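PDB 5BKA: hydroxylacyl-CoA dehydrogenase from Streptomyces coelicolor, which belongs to the SnoaL-like, NTF2-type proteins and is probably involved in the biosynthesis of the aromatic polyketide actinorhodin. Local coordinates for residues Cys99-Val104 and Phe113-Leu118. Numbering follows the deposited sequence.
Sequences CLVLTV and FGPSCL
Leu100 and Leu102 reach the CD1–CE1 part of the Phe113 ring obliquely, from opposite sides of its plane: Leu102 CG comes within 3.6 Å of Phe113 CE1, and Leu100 CD2 lies 3.9 Å from Phe113 CD1. Phe113 CG stands beside its own backbone N (chi1 -61°), and the side chain runs alongside that of Leu102, both pointing the same way, whereas Leu100 crosses it at a slant. The puckered Pro115 ring lies on the reverse side of the sheet, where its CD touches Val101 CG2 at 3.8 Å.

Four backbone hydrogen bonds join the strands in antiparallel fashion. Cys99 and Cys117 form a hydrogen-bonded pair, with Cys117 N to Cys99 O at 2.7 Å. Their side chains share a face and their CB atoms approach to 4.1 Å, but Cys99 SG and Cys117 SG stand 4.7 Å apart, too far for a disulfide. Farther along, Val101 N reaches Pro115 O at 3.2 Å, while Gly114 N gives its hydrogen to Val101 O at 3.0 Å. Val101 thus bonds to two consecutive residues, and the register slips by one between Leu100–Ser116 and Leu102–Phe113: a beta bulge. It coincides with a cis peptide before Pro115 and with a positive phi at Gly114 (117°), a backbone conformation characteristic of glycine. A water donates to Gly114 O and also bonds Thr103 OG1, spanning the strands beside the bulge.

This hairpin of strands 93-105 and 112-124 lies inside the mixed sheet, with 132-140 beside 112-124 and the outermost strand of this chain, 74-87, beside 93-105; Asp141 takes the Ser116 hydroxyl. The Phe113 face abuts two neighbouring subunits, whose own Phe113 rings meet this one edge-to-face, placing the aromatic cluster in the trimer interface.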
loop_
_atom_site.group_PDB
_atom_site.type_symbol
_atom_site.label_atom_id
_atom_site.label_comp_id
_atom_site.label_asym_id
_atom_site.label_seq_id
_atom_site.Cartn_x
_atom_site.Cartn_y
_atom_site.Cartn_z
ATOM N N CYS B 99 -7.316 1.998 6.065
ATOM C CA CYS B 99 -7.972 1.817 4.780
ATOM C C CYS B 99 -8.401 3.170 4.236
ATOM O O CYS B 99 -8.895 4.023 4.978
ATOM C CB CYS B 99 -9.188 0.884 4.886
ATOM S SG CYS B 99 -10.206 0.790 3.383
ATOM N N LEU B 100 -8.222 3.352 2.931
ATOM C CA LEU B 100 -8.608 4.574 2.238
ATOM C C LEU B 100 -9.404 4.172 1.007
ATOM O O LEU B 100 -8.906 3.422 0.158
ATOM C CB LEU B 100 -7.387 5.414 1.844
ATOM C CG LEU B 100 -7.656 6.689 1.032
ATOM C CD1 LEU B 100 -8.497 7.687 1.820
ATOM C CD2 LEU B 100 -6.352 7.330 0.577
ATOM N N VAL B 101 -10.631 4.663 0.914
ATOM C CA VAL B 101 -11.522 4.314 -0.184
ATOM C C VAL B 101 -11.327 5.313 -1.314
ATOM O O VAL B 101 -11.331 6.530 -1.094
ATOM C CB VAL B 101 -12.986 4.285 0.284
ATOM C CG1 VAL B 101 -13.904 3.908 -0.869
ATOM C CG2 VAL B 101 -13.149 3.314 1.444
ATOM N N LEU B 102 -11.142 4.795 -2.522
ATOM C CA LEU B 102 -11.067 5.596 -3.734
ATOM C C LEU B 102 -12.340 5.369 -4.536
ATOM O O LEU B 102 -12.788 4.228 -4.682
ATOM C CB LEU B 102 -9.840 5.220 -4.570
ATOM C CG LEU B 102 -8.484 5.855 -4.244
ATOM C CD1 LEU B 102 -7.982 5.453 -2.862
ATOM C CD2 LEU B 102 -7.464 5.481 -5.311
ATOM N N THR B 103 -12.931 6.451 -5.031
ATOM C CA THR B 103 -14.082 6.378 -5.926
ATOM C C THR B 103 -13.667 6.986 -7.258
ATOM O O THR B 103 -13.446 8.198 -7.352
ATOM C CB THR B 103 -15.292 7.100 -5.334
ATOM O OG1 THR B 103 -15.632 6.505 -4.075
ATOM C CG2 THR B 103 -16.488 7.003 -6.272
ATOM N N VAL B 104 -13.561 6.147 -8.285
ATOM C CA VAL B 104 -13.086 6.565 -9.597
ATOM C C VAL B 104 -14.290 6.733 -10.509
ATOM O O VAL B 104 -15.063 5.789 -10.715
ATOM C CB VAL B 104 -12.089 5.555 -10.184
ATOM C CG1 VAL B 104 -11.616 6.021 -11.549
ATOM C CG2 VAL B 104 -10.913 5.364 -9.239
ATOM N N PHE B 113 -11.610 10.841 -2.847
ATOM C CA PHE B 113 -11.136 10.040 -1.723
ATOM C C PHE B 113 -12.054 10.132 -0.504
ATOM O O PHE B 113 -12.764 11.121 -0.308
ATOM C CB PHE B 113 -9.729 10.493 -1.307
ATOM C CG PHE B 113 -8.690 10.340 -2.384
ATOM C CD1 PHE B 113 -7.948 9.179 -2.473
ATOM C CD2 PHE B 113 -8.457 11.352 -3.308
ATOM C CE1 PHE B 113 -6.993 9.019 -3.450
ATOM C CE2 PHE B 113 -7.494 11.196 -4.304
ATOM C CZ PHE B 113 -6.761 10.023 -4.369
ATOM N N GLY B 114 -12.026 9.093 0.325
ATOM C CA GLY B 114 -12.833 9.062 1.520
ATOM C C GLY B 114 -13.835 7.929 1.451
ATOM O O GLY B 114 -14.328 7.577 0.377
ATOM N N PRO B 115 -14.143 7.318 2.600
ATOM C CA PRO B 115 -13.555 7.718 3.880
ATOM C C PRO B 115 -12.176 7.113 4.161
ATOM O O PRO B 115 -11.762 6.155 3.502
ATOM C CB PRO B 115 -14.576 7.206 4.890
ATOM C CG PRO B 115 -15.129 5.975 4.240
ATOM C CD PRO B 115 -15.120 6.223 2.755
ATOM N N SER B 116 -11.469 7.702 5.122
ATOM C CA SER B 116 -10.283 7.096 5.711
ATOM C C SER B 116 -10.731 6.282 6.917
ATOM O O SER B 116 -11.478 6.783 7.763
ATOM C CB SER B 116 -9.273 8.175 6.114
ATOM O OG SER B 116 -8.188 7.648 6.859
ATOM N N CYS B 117 -10.297 5.027 6.991
ATOM C CA CYS B 117 -10.876 4.085 7.937
ATOM C C CYS B 117 -9.804 3.312 8.691
ATOM O O CYS B 117 -8.663 3.174 8.243
ATOM C CB CYS B 117 -11.806 3.077 7.238
ATOM S SG CYS B 117 -12.840 3.756 5.928
ATOM N N LEU B 118 -10.207 2.800 9.851
ATOM C CA LEU B 118 -9.478 1.771 10.579
ATOM C C LEU B 118 -10.237 0.462 10.414
ATOM O O LEU B 118 -11.459 0.425 10.589
ATOM C CB LEU B 118 -9.346 2.124 12.062
ATOM C CG LEU B 118 -8.254 3.111 12.481
ATOM C CD1 LEU B 118 -8.242 3.279 13.991
ATOM C CD2 LEU B 118 -6.897 2.651 11.990
HETATM O O HOH W 1 -14.136 8.091 -2.269
#